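PDB 3NRV: putative transcriptional regulator (MarR/EmrR family) from Acinetobacter sp. ADP1, which probably binds DNA as a dimer through winged helix-turn-helix domains and so regulates transcription, as other members of the MarR family do. Local coordinates for residues A31-F36 against V110-A115; R44-V48 against I60-L66; K82-N87 against I98-G104. One frame throughout, in Å; residues are numbered along the deposited sequence. Where two conformers were deposited one is given.

Interaction 1 (A31-F36 against V110-A115)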
loop_
_atom_site.group_PDB
_atom_site.type_symbol
_atom_site.label_atom_id
_atom_site.label_comp_id
_atom_site.label_asym_id
_atom_site.label_seq_id
_atom_site.Cartn_x
_atom_site.Cartn_y
_atom_site.Cartn_z
ATOM N N ALA C 31 13.716 0.204 4.083
ATOM C CA ALA C 31 14.345 -1.067 4.436
ATOM C C ALA C 31 14.809 -1.833 3.203
ATOM O O ALA C 31 15.975 -2.231 3.116
ATOM C CB ALA C 31 13.409 -1.921 5.285
ATOM N N TYR C 32 13.900 -2.035 2.248
ATOM C CA TYR C 32 14.242 -2.767 1.030
ATOM C C TYR C 32 15.266 -2.037 0.201
ATOM O O TYR C 32 16.137 -2.662 -0.411
ATOM C CB TYR C 32 12.991 -3.080 0.184
ATOM C CG TYR C 32 12.208 -4.222 0.791
ATOM C CD1 TYR C 32 11.116 -3.986 1.609
ATOM C CD2 TYR C 32 12.597 -5.539 0.579
ATOM C CE1 TYR C 32 10.410 -5.046 2.187
ATOM C CE2 TYR C 32 11.906 -6.601 1.156
ATOM C CZ TYR C 32 10.827 -6.349 1.958
ATOM O OH TYR C 32 10.156 -7.398 2.540
ATOM N N THR C 33 15.167 -0.718 0.164
ATOM C CA THR C 33 16.126 0.045 -0.627
ATOM C C THR C 33 17.533 -0.092 -0.057
ATOM O O THR C 33 18.488 -0.307 -0.796
ATOM C CB THR C 33 15.746 1.528 -0.745
ATOM O OG1 THR C 33 14.594 1.652 -1.590
ATOM C CG2 THR C 33 16.896 2.313 -1.385
ATOM N N GLN C 34 17.649 0.000 1.262
ATOM C CA GLN C 34 18.960 -0.061 1.908
ATOM C C GLN C 34 19.540 -1.466 1.916
ATOM O O GLN C 34 20.758 -1.644 1.860
ATOM C CB GLN C 34 18.877 0.481 3.339
ATOM C CG GLN C 34 18.683 1.996 3.369
ATOM C CD GLN C 34 18.759 2.578 4.768
ATOM O OE1 GLN C 34 18.631 1.859 5.761
ATOM N NE2 GLN C 34 18.958 3.894 4.852
ATOM N N LYS C 35 18.672 -2.469 1.992
ATOM C CA LYS C 35 19.135 -3.831 2.117
ATOM C C LYS C 35 19.318 -4.526 0.771
ATOM O O LYS C 35 20.222 -5.348 0.617
ATOM C CB LYS C 35 18.185 -4.625 3.002
ATOM C CG LYS C 35 18.736 -5.935 3.476
ATOM C CD LYS C 35 18.080 -6.336 4.780
ATOM C CE LYS C 35 18.970 -7.269 5.594
ATOM N NZ LYS C 35 20.209 -6.589 6.086
ATOM N N PHE C 36 18.481 -4.192 -0.209
ATOM C CA PHE C 36 18.419 -4.979 -1.442
ATOM C C PHE C 36 18.481 -4.131 -2.671
ATOM O O PHE C 36 18.476 -4.649 -3.780
ATOM C CB PHE C 36 17.147 -5.867 -1.489
ATOM C CG PHE C 36 17.170 -6.955 -0.476
ATOM C CD1 PHE C 36 18.009 -8.044 -0.647
ATOM C CD2 PHE C 36 16.419 -6.865 0.678
ATOM C CE1 PHE C 36 18.078 -9.030 0.299
ATOM C CE2 PHE C 36 16.491 -7.842 1.636
ATOM C CZ PHE C 36 17.323 -8.936 1.445
ATOM N N VAL C 110 16.626 -14.514 -1.651
ATOM C CA VAL C 110 17.284 -13.827 -0.543
ATOM C C VAL C 110 16.415 -12.789 0.190
ATOM O O VAL C 110 16.547 -12.628 1.400
ATOM C CB VAL C 110 18.681 -13.232 -0.936
ATOM C CG1 VAL C 110 19.609 -14.337 -1.466
ATOM C CG2 VAL C 110 18.548 -12.093 -1.948
ATOM N N ALA C 111 15.539 -12.079 -0.517
ATOM C CA ALA C 111 14.751 -11.021 0.132
ATOM C C ALA C 111 13.525 -11.566 0.863
ATOM O O ALA C 111 12.986 -10.900 1.751
ATOM C CB ALA C 111 14.326 -9.946 -0.874
ATOM N N SER C 112 13.071 -12.764 0.495
ATOM C CA SER C 112 11.866 -13.301 1.127
ATOM C C SER C 112 12.102 -13.562 2.621
ATOM O O SER C 112 11.203 -13.387 3.434
ATOM C CB SER C 112 11.352 -14.551 0.398
ATOM O OG SER C 112 12.349 -15.542 0.307
ATOM N N ASP C 113 13.325 -13.932 2.993
ATOM C CA ASP C 113 13.646 -14.120 4.413
ATOM C C ASP C 113 13.435 -12.839 5.223
ATOM O O ASP C 113 12.935 -12.865 6.347
ATOM C CB ASP C 113 15.090 -14.568 4.566
ATOM C CG ASP C 113 15.389 -15.815 3.774
ATOM O OD1 ASP C 113 14.581 -16.758 3.852
ATOM O OD2 ASP C 113 16.420 -15.848 3.072
ATOM N N PHE C 114 13.830 -11.727 4.630
ATOM C CA PHE C 114 13.666 -10.415 5.224
ATOM C C PHE C 114 12.177 -10.055 5.331
ATOM O O PHE C 114 11.733 -9.544 6.357
ATOM C CB PHE C 114 14.433 -9.425 4.366
ATOM C CG PHE C 114 14.454 -8.015 4.889
ATOM C CD1 PHE C 114 15.149 -7.689 6.045
ATOM C CD2 PHE C 114 13.836 -7.000 4.178
ATOM C CE1 PHE C 114 15.202 -6.367 6.500
ATOM C CE2 PHE C 114 13.892 -5.674 4.625
ATOM C CZ PHE C 114 14.576 -5.363 5.790
ATOM N N ALA C 115 11.407 -10.346 4.281
ATOM C CA ALA C 115 9.961 -10.122 4.296
ATOM C C ALA C 115 9.301 -10.932 5.420
ATOM O O ALA C 115 8.413 -10.449 6.131
ATOM C CB ALA C 115 9.349 -10.503 2.934
#

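Interaction 2 (R44-V48 against I60-L66)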
loop_
_atom_site.group_PDB
_atom_site.type_symbol
_atom_site.label_atom_id
_atom_site.label_comp_id
_atom_site.label_asym_id
_atom_site.label_seq_id
_atom_site.Cartn_x
_atom_site.Cartn_y
_atom_site.Cartn_z
ATOM N N ARG C 44 6.950 -5.811 -3.811
ATOM C CA ARG C 44 5.589 -6.347 -3.850
ATOM C C ARG C 44 5.333 -7.107 -5.154
ATOM O O ARG C 44 4.726 -8.178 -5.174
ATOM C CB ARG C 44 4.546 -5.221 -3.661
ATOM C CG ARG C 44 4.635 -4.511 -2.280
ATOM C CD ARG C 44 3.583 -3.392 -2.148
ATOM N NE ARG C 44 2.228 -3.962 -2.125
ATOM C CZ ARG C 44 1.108 -3.294 -2.416
ATOM N NH1 ARG C 44 1.167 -2.024 -2.779
ATOM N NH2 ARG C 44 -0.075 -3.911 -2.349
ATOM N N ILE C 45 5.815 -6.555 -6.255
ATOM C CA ILE C 45 5.600 -7.198 -7.538
ATOM C C ILE C 45 6.430 -8.479 -7.701
ATOM O O ILE C 45 5.924 -9.497 -8.157
ATOM C CB ILE C 45 5.873 -6.220 -8.684
ATOM C CG1 ILE C 45 4.727 -5.202 -8.722
ATOM C CG2 ILE C 45 5.960 -6.969 -9.995
ATOM C CD1 ILE C 45 4.972 -4.017 -9.641
ATOM N N ILE C 46 7.703 -8.412 -7.328
ATOM C CA ILE C 46 8.567 -9.591 -7.357
ATOM C C ILE C 46 7.928 -10.728 -6.563
ATOM O O ILE C 46 7.898 -11.888 -7.002
ATOM C CB ILE C 46 9.985 -9.228 -6.824
ATOM C CG1 ILE C 46 10.753 -8.491 -7.923
ATOM C CG2 ILE C 46 10.758 -10.466 -6.391
ATOM C CD1 ILE C 46 11.849 -7.660 -7.391
ATOM N N SER C 47 7.390 -10.393 -5.398
ATOM C CA SER C 47 6.786 -11.410 -4.548
ATOM C C SER C 47 5.531 -12.012 -5.204
ATOM O O SER C 47 5.259 -13.213 -5.081
ATOM C CB SER C 47 6.488 -10.846 -3.155
ATOM O OG SER C 47 5.703 -11.758 -2.411
ATOM N N VAL C 48 4.780 -11.190 -5.929
ATOM C CA VAL C 48 3.628 -11.712 -6.683
ATOM C C VAL C 48 4.093 -12.637 -7.807
ATOM O O VAL C 48 3.556 -13.720 -7.984
ATOM C CB VAL C 48 2.720 -10.606 -7.265
ATOM C CG1 VAL C 48 1.685 -11.204 -8.243
ATOM C CG2 VAL C 48 2.017 -9.869 -6.144
ATOM N N ILE C 60 -1.487 -8.682 -11.839
ATOM C CA ILE C 60 -0.665 -8.100 -10.770
ATOM C C ILE C 60 -1.432 -6.951 -10.097
ATOM O O ILE C 60 -1.476 -6.842 -8.869
ATOM C CB ILE C 60 0.723 -7.637 -11.304
ATOM C CG1 ILE C 60 1.522 -8.830 -11.842
ATOM C CG2 ILE C 60 1.524 -6.906 -10.229
ATOM C CD1 ILE C 60 2.645 -8.412 -12.792
ATOM N N SER C 61 -2.074 -6.114 -10.908
ATOM C CA SER C 61 -2.890 -5.019 -10.383
ATOM C C SER C 61 -4.055 -5.517 -9.524
ATOM O O SER C 61 -4.344 -4.964 -8.455
ATOM C CB SER C 61 -3.410 -4.145 -11.547
ATOM O OG SER C 61 -4.286 -3.137 -11.084
ATOM N N ASP C 62 -4.721 -6.565 -9.993
ATOM C CA ASP C 62 -5.851 -7.129 -9.267
ATOM C C ASP C 62 -5.392 -7.611 -7.900
ATOM O O ASP C 62 -6.078 -7.401 -6.894
ATOM C CB ASP C 62 -6.467 -8.300 -10.034
ATOM C CG ASP C 62 -7.243 -7.851 -11.258
ATOM O OD1 ASP C 62 -7.519 -6.635 -11.377
ATOM O OD2 ASP C 62 -7.578 -8.717 -12.101
ATOM N N ILE C 63 -4.227 -8.254 -7.871
ATOM C CA ILE C 63 -3.688 -8.784 -6.624
ATOM C C ILE C 63 -3.235 -7.699 -5.652
ATOM O O ILE C 63 -3.528 -7.777 -4.456
ATOM C CB ILE C 63 -2.543 -9.789 -6.880
ATOM C CG1 ILE C 63 -3.094 -11.036 -7.585
ATOM C CG2 ILE C 63 -1.866 -10.161 -5.576
ATOM C CD1 ILE C 63 -2.019 -11.977 -8.164
ATOM N N LEU C 64 -2.534 -6.686 -6.154
ATOM C CA LEU C 64 -1.917 -5.696 -5.276
ATOM C C LEU C 64 -2.828 -4.513 -4.921
ATOM O O LEU C 64 -2.627 -3.864 -3.893
ATOM C CB LEU C 64 -0.611 -5.167 -5.892
ATOM C CG LEU C 64 0.506 -6.201 -6.096
ATOM C CD1 LEU C 64 1.750 -5.519 -6.704
ATOM C CD2 LEU C 64 0.865 -6.896 -4.781
ATOM N N GLY C 65 -3.790 -4.207 -5.792
ATOM C CA GLY C 65 -4.582 -2.998 -5.641
ATOM C C GLY C 65 -3.945 -1.730 -6.191
ATOM O O GLY C 65 -4.525 -0.641 -6.085
ATOM N N LEU C 66 -2.741 -1.839 -6.746
ATOM C CA LEU C 66 -2.152 -0.692 -7.431
ATOM C C LEU C 66 -2.748 -0.667 -8.814
ATOM O O LEU C 66 -2.955 -1.724 -9.398
ATOM C CB LEU C 66 -0.633 -0.825 -7.541
ATOM C CG LEU C 66 0.190 -0.613 -6.272
ATOM C CD1 LEU C 66 1.641 -1.001 -6.508
ATOM C CD2 LEU C 66 0.082 0.827 -5.808
#

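Interaction 3 (K82-N87 against I98-G104)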
loop_
_atom_site.group_PDB
_atom_site.type_symbol
_atom_site.label_atom_id
_atom_site.label_comp_id
_atom_site.label_asym_id
_atom_site.label_seq_id
_atom_site.Cartn_x
_atom_site.Cartn_y
_atom_site.Cartn_z
ATOM N N LYS C 82 16.768 -5.941 -15.026
ATOM C CA LYS C 82 16.972 -7.335 -15.416
ATOM C C LYS C 82 16.469 -8.327 -14.378
ATOM O O LYS C 82 16.952 -9.472 -14.314
ATOM C CB LYS C 82 18.440 -7.608 -15.777
ATOM C CG LYS C 82 18.995 -6.657 -16.831
ATOM C CD LYS C 82 20.314 -7.153 -17.383
ATOM C CE LYS C 82 20.938 -6.127 -18.317
ATOM N NZ LYS C 82 19.957 -5.663 -19.339
ATOM N N TYR C 83 15.497 -7.891 -13.575
ATOM C CA TYR C 83 14.812 -8.784 -12.631
ATOM C C TYR C 83 13.624 -9.541 -13.215
ATOM O O TYR C 83 13.217 -10.593 -12.692
ATOM C CB TYR C 83 14.318 -7.992 -11.421
ATOM C CG TYR C 83 15.441 -7.513 -10.526
ATOM C CD1 TYR C 83 16.355 -8.414 -10.002
ATOM C CD2 TYR C 83 15.580 -6.178 -10.203
ATOM C CE1 TYR C 83 17.388 -7.993 -9.177
ATOM C CE2 TYR C 83 16.619 -5.742 -9.364
ATOM C CZ TYR C 83 17.511 -6.664 -8.858
ATOM O OH TYR C 83 18.542 -6.273 -8.040
ATOM N N ILE C 84 13.019 -8.971 -14.251
ATOM C CA ILE C 84 11.877 -9.606 -14.900
ATOM C C ILE C 84 12.075 -9.597 -16.399
ATOM O O ILE C 84 12.911 -8.866 -16.925
ATOM C CB ILE C 84 10.502 -8.934 -14.537
ATOM C CG1 ILE C 84 10.371 -7.531 -15.158
ATOM C CG2 ILE C 84 10.308 -8.874 -13.035
ATOM C CD1 ILE C 84 9.784 -7.529 -16.613
ATOM N N GLU C 85 11.305 -10.427 -17.087
ATOM C CA GLU C 85 11.296 -10.380 -18.541
ATOM C C GLU C 85 9.867 -10.642 -18.998
ATOM O O GLU C 85 9.095 -11.319 -18.307
ATOM C CB GLU C 85 12.238 -11.450 -19.112
ATOM C CG GLU C 85 11.807 -12.845 -18.707
ATOM C CD GLU C 85 12.834 -13.932 -19.051
ATOM O OE1 GLU C 85 13.968 -13.602 -19.476
ATOM O OE2 GLU C 85 12.492 -15.122 -18.890
ATOM N N VAL C 86 9.510 -10.086 -20.150
ATOM C CA VAL C 86 8.185 -10.295 -20.709
ATOM C C VAL C 86 8.204 -11.618 -21.445
ATOM O O VAL C 86 9.063 -11.851 -22.276
ATOM C CB VAL C 86 7.784 -9.180 -21.683
ATOM C CG1 VAL C 86 6.446 -9.527 -22.359
ATOM C CG2 VAL C 86 7.689 -7.853 -20.946
ATOM N N ASN C 87 7.270 -12.490 -21.113
ATOM C CA ASN C 87 7.173 -13.777 -21.777
ATOM C C ASN C 87 5.997 -13.726 -22.742
ATOM O O ASN C 87 4.848 -13.674 -22.322
ATOM C CB ASN C 87 6.979 -14.894 -20.756
ATOM C CG ASN C 87 6.953 -16.267 -21.393
ATOM O OD1 ASN C 87 6.820 -16.396 -22.613
ATOM N ND2 ASN C 87 7.077 -17.308 -20.568
ATOM N N ILE C 98 4.373 -11.842 -17.420
ATOM C CA ILE C 98 5.609 -11.291 -16.860
ATOM C C ILE C 98 6.245 -12.392 -16.000
ATOM O O ILE C 98 5.557 -13.011 -15.180
ATOM C CB ILE C 98 5.318 -10.064 -15.982
ATOM C CG1 ILE C 98 4.497 -9.006 -16.754
ATOM C CG2 ILE C 98 6.633 -9.473 -15.394
ATOM C CD1 ILE C 98 5.244 -8.426 -17.962
ATOM N N ASN C 99 7.537 -12.647 -16.190
ATOM C CA ASN C 99 8.247 -13.649 -15.385
ATOM C C ASN C 99 9.513 -13.088 -14.741
ATOM O O ASN C 99 10.188 -12.241 -15.319
ATOM C CB ASN C 99 8.694 -14.842 -16.238
ATOM C CG ASN C 99 7.548 -15.566 -16.915
ATOM O OD1 ASN C 99 6.443 -15.667 -16.389
ATOM N ND2 ASN C 99 7.828 -16.101 -18.086
ATOM N N LEU C 100 9.862 -13.608 -13.568
ATOM C CA LEU C 100 11.166 -13.307 -12.971
ATOM C C LEU C 100 12.276 -13.873 -13.856
ATOM O O LEU C 100 12.128 -14.948 -14.421
ATOM C CB LEU C 100 11.272 -13.944 -11.581
ATOM C CG LEU C 100 10.313 -13.405 -10.518
ATOM C CD1 LEU C 100 10.352 -14.260 -9.262
ATOM C CD2 LEU C 100 10.677 -11.960 -10.210
ATOM N N THR C 101 13.372 -13.153 -14.004
ATOM C CA THR C 101 14.551 -13.754 -14.623
ATOM C C THR C 101 15.207 -14.648 -13.561
ATOM O O THR C 101 14.721 -14.730 -12.423
ATOM C CB THR C 101 15.548 -12.696 -15.021
ATOM O OG1 THR C 101 15.871 -11.921 -13.857
ATOM C CG2 THR C 101 14.967 -11.772 -16.125
ATOM N N GLU C 102 16.304 -15.313 -13.911
ATOM C CA GLU C 102 17.048 -16.068 -12.903
ATOM C C GLU C 102 17.519 -15.141 -11.771
ATOM O O GLU C 102 17.465 -15.509 -10.602
ATOM C CB GLU C 102 18.242 -16.815 -13.516
ATOM C CG GLU C 102 18.823 -17.890 -12.589
ATOM C CD GLU C 102 20.057 -18.589 -13.168
ATOM O OE1 GLU C 102 20.284 -19.777 -12.834
ATOM O OE2 GLU C 102 20.797 -17.953 -13.955
HETATM N N MSE C 103 17.963 -13.937 -12.114
HETATM C CA MSE C 103 18.354 -12.977 -11.079
HETATM C C MSE C 103 17.177 -12.518 -10.214
HETATM O O MSE C 103 17.328 -12.320 -9.012
HETATM C CB MSE C 103 19.087 -11.765 -11.661
HETATM C CG MSE C 103 19.591 -10.812 -10.579
HETATM SE SE MSE C 103 20.898 -9.468 -11.188
HETATM C CE MSE C 103 20.978 -9.961 -13.058
ATOM N N GLY C 104 16.000 -12.346 -10.813
ATOM C CA GLY C 104 14.836 -11.988 -10.025
ATOM C C GLY C 104 14.438 -13.115 -9.081
ATOM O O GLY C 104 14.006 -12.872 -7.957
#

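Interaction 1 (A31-F36 against V110-A115)
The ring of F114 meets Y32 and F36 at once, giving its edge to the one and its face to the other. F114 turns its CD2-CE2 edge to one face of Y32 in a T-shaped pair, with ring centroids 5.2 Å apart and planes at 85°. F36 in turn directs its edge toward the face of F114 in an offset edge-to-face arrangement, the planes 63° apart. Over a face of F114 lies the aliphatic part of K35, whose CD is 3.6 Å from the ring centroid, while A31 CB sits at the ring edge, 3.7 Å from F114 CZ. One face of F36 rests on A111: CB of A111 stands almost on the normal of the F36 ring, 3.8 Å from its centroid, a CH-pi contact that a small methyl suits well. With CG anti to the backbone N (chi1 -176°), the F114 ring reaches across as a knob among A31, Y32, K35 and F36. Y32 also stacks with W43 of helix 40-51, extending the aromatic cluster. No hydrogen bond links the two segments, so helix 13-36 and helix 102-122 are joined here by dispersion and by the weak electrostatics of C-H groups facing pi clouds.

Interaction 2 (R44-V48 against I60-L66)
This is a buried helix-helix contact inside the winged helix-turn-helix domain, where helix 40-51 packs on helix 57-64, the helix that leads through the turn at G65 into helix 68-80, by family analogy the DNA-recognition helix. The short axes run at 110° to each other, 10.7 Å apart, and branched aliphatic side chains fill the interface. L64 lies at its middle: CD1 meets I45 CG1 at 3.6 Å, the two side chains crossing at about a right angle, and CD2 presses on V48 CG2 at 3.5 Å, a tight carbon pair. V48 splits its work between its methyls. CG1, anti to the backbone N, meets I63 CD1 tip to tip, while CG2 takes L64. I45 CG1 also touches I60 CG2 at 3.9 Å. The beta-branched I45, V48, I60 and I63 offer two short arms close to a helix backbone, whereas L64, branched one carbon farther out, reaches I45 and V48 with its two methyls. The polar exception is R44, whose long chain passes L64 to reach the helix end and lays one face of its guanidinium over L64 CB. Its NH1 is hydrogen-bonded to N22 of the second subunit, so the group bridges the domain and the dimer partner. The chain bends at chi3 (67°), and R44 NH2 donates to L64 O at 3.0 Å, in the carbonyl plane and on a lone pair, but with a bent N-H...O angle of 132°.

Interaction 3 (K82-N87 against I98-G104)
I84 and I98 cross obliquely where the strands of the beta hairpin pair, I84 CD1 meeting I98 CG2 at 3.9 Å. Farther along, V86 CG2 lies 3.9 Å from I98 CD1, V86 and I98 sharing one face of the sheet while E85 and N99 share the other. E85 and N99 form an antiparallel hydrogen-bonded pair: N99 N to E85 O is 2.9 Å and E85 N to N99 O 2.8 Å. T101 then turns the chain from strand to helix. Its OG1, set between the backbone N and the carbonyl carbon (chi1 56°), donates to K82 O at 2.7 Å and accepts from G104 N as an N-cap, so one hydroxyl joins the Schellman end of one helix to the start of the next. The T101 N-H reaches Y83 O from above the carbonyl plane. Lacking a side chain, G104 lets Y83 O come within 3.4 Å of its CA in a CA-H...O contact. G104 CA also lies at the Y83 ring edge, and selenomethionine M103 sits obliquely beside that ring in a Met-aromatic contact. The hairpin is the wing of the winged-helix fold: I84 and I98 touch V75 of helix 68-80 and, with L100, L49 of helix 40-51, while Y83 touches L107 of helix 102-122.

How the interactions relate
From the N terminus, helix 13-36 supplies the first half of interaction 1, whose loop closes only when the chain reaches 110-115 on helix 102-122. Interactions 2 and 3 both nest inside that loop, one after the other. The short loop of interaction 2 runs from helix 40-51 to helix 57-64; the chain then passes along helix 68-80 before 82-87 opens interaction 3, which closes through the wing at 98-104. Interactions 2 and 3 touch, I46 O lying 4.1 Å from L100 CD1, whereas interactions 1 and 3 are linked through helix 102-122. Interaction 1 thus brings together the helices before and after the winged-helix core in the chain, and both it and interaction 2 border the second subunit.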